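Local coordinates for protein SusD homolog (Bacteroides thetaiotaomicron, PDB 3SGH) that probably binds glycans at the outer membrane, as a SusD-like lipoprotein of a starch-utilisation-type nutrient uptake system, at residues W426-Y434 with L489-Y499. Residues are numbered along the deposited sequence; the frame is centred on the assembly and turned at random.
Sequences WADFRRTGY and LWWAMKENGTY
The C-terminal tail of this SusD-like protein, residues 489-499, docks against the C-terminal part of helix 424-432, where Trp491 sets the edge of its six-membered ring against the helix and the Arg430 guanidinium. Its CH2 stands 3.6 Å from Arg430 CZ, over one face of the guanidinium, with the two planes 75° apart; Trp426 of the same helix takes the opposite face, so the group is sandwiched. Trp491 CZ3 also abuts Ala427 O at 3.4 Å, and Leu489 CD1 lies 3.5 Å from Arg430 NH1. A bend at chi3 (-72°) folds the Arg430 chain back, letting NE bond to Trp426 O from above the carbonyl plane, while NH1 and NH2 are taken by the backbone oxygens of Arg455 and Ser118. A leucine in place of Arg430 would probably leave the carbonyls of Arg455 and Ser118 without these guanidinium donors and open a gap between Trp426 and Trp491. Further along the tail, Met493 N donates to Arg430 O (2.9 Å), and Tyr499 OH to Arg431 O (2.6 Å), almost in line with the C=O and in the plane of the phenol ring. Met493 is selenomethionine; its chain, bent at chi3 (43°), brings CE to 3.5 Å from Gly433 N. Lys494 NZ closes the tail on itself, bonding to Ala492 O and forming a salt bridge with the terminal carboxylate at Tyr499 OXT (2.8 Å). The whole is a chain terminus hydrogen-bonded to carbonyls near the end of a helix, within the largely helical SusD fold.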
loop_
_atom_site.group_PDB
_atom_site.type_symbol
_atom_site.label_atom_id
_atom_site.label_comp_id
_atom_site.label_asym_id
_atom_site.label_seq_id
_atom_site.Cartn_x
_atom_site.Cartn_y
_atom_site.Cartn_z
ATOM N N TRP A 426 -6.740 -0.234 0.373
ATOM C CA TRP A 426 -7.502 -0.918 -0.664
ATOM C C TRP A 426 -7.391 -2.428 -0.478
ATOM O O TRP A 426 -8.364 -3.156 -0.681
ATOM C CB TRP A 426 -6.999 -0.505 -2.021
ATOM C CG TRP A 426 -7.840 -1.019 -3.126
ATOM C CD1 TRP A 426 -9.169 -1.312 -3.085
ATOM C CD2 TRP A 426 -7.419 -1.208 -4.468
ATOM N NE1 TRP A 426 -9.586 -1.715 -4.298
ATOM C CE2 TRP A 426 -8.532 -1.674 -5.177
ATOM C CE3 TRP A 426 -6.201 -1.068 -5.129
ATOM C CZ2 TRP A 426 -8.473 -2.016 -6.530
ATOM C CZ3 TRP A 426 -6.140 -1.366 -6.481
ATOM C CH2 TRP A 426 -7.296 -1.826 -7.169
ATOM N N ALA A 427 -6.199 -2.883 -0.114
ATOM C CA ALA A 427 -5.976 -4.306 0.092
ATOM C C ALA A 427 -6.769 -4.832 1.290
ATOM O O ALA A 427 -7.504 -5.833 1.166
ATOM C CB ALA A 427 -4.502 -4.625 0.252
ATOM N N ASP A 428 -6.674 -4.157 2.431
ATOM C CA ASP A 428 -7.433 -4.572 3.645
ATOM C C ASP A 428 -8.939 -4.457 3.406
ATOM O O ASP A 428 -9.724 -5.337 3.838
ATOM C CB ASP A 428 -7.003 -3.790 4.916
ATOM C CG ASP A 428 -5.644 -4.263 5.491
ATOM O OD1 ASP A 428 -5.055 -5.249 4.963
ATOM O OD2 ASP A 428 -5.185 -3.668 6.500
ATOM N N PHE A 429 -9.385 -3.443 2.688
ATOM C CA PHE A 429 -10.809 -3.333 2.399
ATOM C C PHE A 429 -11.283 -4.533 1.502
ATOM O O PHE A 429 -12.325 -5.139 1.755
ATOM C CB PHE A 429 -11.168 -1.997 1.780
ATOM C CG PHE A 429 -12.622 -1.936 1.323
ATOM C CD1 PHE A 429 -13.642 -1.781 2.249
ATOM C CD2 PHE A 429 -12.950 -2.127 -0.009
ATOM C CE1 PHE A 429 -14.958 -1.786 1.850
ATOM C CE2 PHE A 429 -14.276 -2.135 -0.436
ATOM C CZ PHE A 429 -15.289 -1.960 0.510
ATOM N N ARG A 430 -10.519 -4.843 0.463
ATOM C CA ARG A 430 -10.902 -5.926 -0.441
ATOM C C ARG A 430 -10.874 -7.256 0.306
ATOM O O ARG A 430 -11.665 -8.154 0.013
ATOM C CB ARG A 430 -9.974 -5.974 -1.663
ATOM C CG ARG A 430 -10.290 -4.898 -2.670
ATOM C CD ARG A 430 -9.374 -4.996 -3.926
ATOM N NE ARG A 430 -8.024 -4.594 -3.615
ATOM C CZ ARG A 430 -6.942 -4.930 -4.313
ATOM N NH1 ARG A 430 -7.076 -5.614 -5.429
ATOM N NH2 ARG A 430 -5.727 -4.567 -3.891
ATOM N N ARG A 431 -10.000 -7.347 1.323
ATOM C CA ARG A 431 -9.854 -8.607 2.066
ATOM C C ARG A 431 -10.912 -8.778 3.159
ATOM O O ARG A 431 -11.337 -9.908 3.418
ATOM C CB ARG A 431 -8.422 -8.705 2.658
ATOM C CG ARG A 431 -8.094 -10.011 3.399
ATOM C CD ARG A 431 -6.648 -10.093 3.768
ATOM N NE ARG A 431 -6.192 -8.956 4.575
ATOM C CZ ARG A 431 -6.321 -8.836 5.903
ATOM N NH1 ARG A 431 -6.881 -9.802 6.609
ATOM N NH2 ARG A 431 -5.901 -7.730 6.516
ATOM N N THR A 432 -11.289 -7.678 3.839
ATOM C CA THR A 432 -12.064 -7.769 5.090
ATOM C C THR A 432 -13.305 -6.866 5.178
ATOM O O THR A 432 -14.153 -7.063 6.077
ATOM C CB THR A 432 -11.211 -7.354 6.325
ATOM O OG1 THR A 432 -10.940 -5.945 6.268
ATOM C CG2 THR A 432 -9.887 -8.111 6.374
ATOM N N GLY A 433 -13.407 -5.887 4.296
ATOM C CA GLY A 433 -14.392 -4.809 4.395
ATOM C C GLY A 433 -13.998 -3.596 5.242
ATOM O O GLY A 433 -14.777 -2.624 5.318
ATOM N N TYR A 434 -12.812 -3.662 5.863
ATOM C CA TYR A 434 -12.303 -2.593 6.699
ATOM C C TYR A 434 -10.905 -2.187 6.220
ATOM O O TYR A 434 -10.150 -3.022 5.767
ATOM C CB TYR A 434 -12.187 -3.054 8.169
ATOM C CG TYR A 434 -13.378 -3.783 8.715
ATOM C CD1 TYR A 434 -14.625 -3.191 8.698
ATOM C CD2 TYR A 434 -13.249 -5.043 9.294
ATOM C CE1 TYR A 434 -15.745 -3.835 9.192
ATOM C CE2 TYR A 434 -14.395 -5.734 9.798
ATOM C CZ TYR A 434 -15.626 -5.108 9.737
ATOM O OH TYR A 434 -16.780 -5.683 10.218
ATOM N N LEU A 489 -9.667 -10.716 -6.969
ATOM C CA LEU A 489 -8.436 -11.457 -6.786
ATOM C C LEU A 489 -8.587 -12.672 -5.847
ATOM O O LEU A 489 -9.524 -12.773 -5.061
ATOM C CB LEU A 489 -7.355 -10.507 -6.303
ATOM C CG LEU A 489 -7.042 -9.380 -7.287
ATOM C CD1 LEU A 489 -5.845 -8.557 -6.829
ATOM C CD2 LEU A 489 -6.778 -9.920 -8.721
ATOM N N TRP A 490 -7.585 -13.547 -5.892
ATOM C CA TRP A 490 -7.663 -14.872 -5.280
ATOM C C TRP A 490 -7.831 -14.761 -3.745
ATOM O O TRP A 490 -8.565 -15.543 -3.109
ATOM C CB TRP A 490 -6.379 -15.609 -5.647
ATOM C CG TRP A 490 -6.095 -16.866 -4.952
ATOM C CD1 TRP A 490 -6.738 -18.078 -5.120
ATOM C CD2 TRP A 490 -4.996 -17.118 -4.068
ATOM N NE1 TRP A 490 -6.110 -19.041 -4.348
ATOM C CE2 TRP A 490 -5.061 -18.465 -3.689
ATOM C CE3 TRP A 490 -3.985 -16.328 -3.545
ATOM C CZ2 TRP A 490 -4.140 -19.039 -2.790
ATOM C CZ3 TRP A 490 -3.080 -16.901 -2.655
ATOM C CH2 TRP A 490 -3.171 -18.224 -2.286
ATOM N N TRP A 491 -7.150 -13.778 -3.177
ATOM C CA TRP A 491 -7.127 -13.535 -1.742
ATOM C C TRP A 491 -8.216 -12.577 -1.274
ATOM O O TRP A 491 -8.403 -12.433 -0.064
ATOM C CB TRP A 491 -5.772 -12.971 -1.306
ATOM C CG TRP A 491 -5.329 -11.766 -2.120
ATOM C CD1 TRP A 491 -4.523 -11.776 -3.203
ATOM C CD2 TRP A 491 -5.700 -10.378 -1.907
ATOM N NE1 TRP A 491 -4.349 -10.483 -3.689
ATOM C CE2 TRP A 491 -5.045 -9.615 -2.900
ATOM C CE3 TRP A 491 -6.474 -9.715 -0.954
ATOM C CZ2 TRP A 491 -5.198 -8.234 -3.003
ATOM C CZ3 TRP A 491 -6.609 -8.330 -1.036
ATOM C CH2 TRP A 491 -5.994 -7.607 -2.060
ATOM N N ALA A 492 -8.944 -11.948 -2.200
ATOM C CA ALA A 492 -9.945 -10.929 -1.817
ATOM C C ALA A 492 -11.215 -11.611 -1.369
ATOM O O ALA A 492 -11.513 -12.724 -1.808
ATOM C CB ALA A 492 -10.265 -10.005 -3.000
HETATM N N MSE A 493 -11.995 -10.938 -0.528
HETATM C CA MSE A 493 -13.312 -11.430 -0.144
HETATM C C MSE A 493 -14.240 -11.352 -1.363
HETATM O O MSE A 493 -14.237 -10.375 -2.082
HETATM C CB MSE A 493 -13.888 -10.576 0.987
HETATM C CG MSE A 493 -15.229 -11.068 1.425
HETATM SE SE MSE A 493 -15.756 -10.224 3.102
HETATM C CE MSE A 493 -15.264 -8.392 2.813
ATOM N N LYS A 494 -14.963 -12.426 -1.627
ATOM C CA LYS A 494 -15.845 -12.485 -2.778
ATOM C C LYS A 494 -17.202 -11.942 -2.407
ATOM O O LYS A 494 -17.465 -11.688 -1.227
ATOM C CB LYS A 494 -15.961 -13.924 -3.280
ATOM C CG LYS A 494 -14.632 -14.616 -3.597
ATOM C CD LYS A 494 -13.738 -13.807 -4.504
ATOM C CE LYS A 494 -12.511 -14.589 -4.922
ATOM N NZ LYS A 494 -11.513 -14.711 -3.777
ATOM N N GLU A 495 -18.046 -11.783 -3.416
ATOM C CA GLU A 495 -19.371 -11.173 -3.258
ATOM C C GLU A 495 -20.189 -11.819 -2.164
ATOM O O GLU A 495 -20.886 -11.127 -1.418
ATOM C CB GLU A 495 -20.143 -11.195 -4.580
ATOM C CG GLU A 495 -19.735 -10.086 -5.558
ATOM C CD GLU A 495 -20.640 -10.034 -6.818
ATOM O OE1 GLU A 495 -21.469 -10.954 -6.987
ATOM O OE2 GLU A 495 -20.509 -9.085 -7.640
ATOM N N ASN A 496 -20.080 -13.142 -2.059
ATOM C CA ASN A 496 -20.826 -13.907 -1.058
ATOM C C ASN A 496 -20.158 -14.054 0.296
ATOM O O ASN A 496 -20.614 -14.838 1.132
ATOM C CB ASN A 496 -21.171 -15.278 -1.631
ATOM C CG ASN A 496 -19.973 -16.229 -1.683
ATOM O OD1 ASN A 496 -18.804 -15.857 -1.415
ATOM N ND2 ASN A 496 -20.269 -17.481 -2.010
ATOM N N GLY A 497 -19.095 -13.283 0.542
ATOM C CA GLY A 497 -18.433 -13.311 1.805
ATOM C C GLY A 497 -17.352 -14.351 1.998
ATOM O O GLY A 497 -16.670 -14.299 3.015
ATOM N N THR A 498 -17.229 -15.326 1.080
ATOM C CA THR A 498 -16.206 -16.398 1.174
ATOM C C THR A 498 -14.925 -15.914 0.482
ATOM O O THR A 498 -14.903 -14.784 -0.027
ATOM C CB THR A 498 -16.673 -17.710 0.442
ATOM O OG1 THR A 498 -16.823 -17.452 -0.965
ATOM C CG2 THR A 498 -17.975 -18.242 1.028
ATOM N N TYR A 499 -13.885 -16.761 0.435
ATOM C CA TYR A 499 -12.649 -16.435 -0.303
ATOM C C TYR A 499 -12.424 -17.454 -1.414
ATOM O O TYR A 499 -12.556 -18.674 -1.131
ATOM C CB TYR A 499 -11.428 -16.452 0.626
ATOM C CG TYR A 499 -11.511 -15.372 1.647
ATOM C CD1 TYR A 499 -10.990 -14.118 1.369
ATOM C CD2 TYR A 499 -12.172 -15.571 2.850
ATOM C CE1 TYR A 499 -11.067 -13.070 2.278
ATOM C CE2 TYR A 499 -12.282 -14.512 3.780
ATOM C CZ TYR A 499 -11.718 -13.281 3.478
ATOM O OH TYR A 499 -11.824 -12.275 4.385
ATOM O OXT TYR A 499 -12.092 -17.115 -2.553
#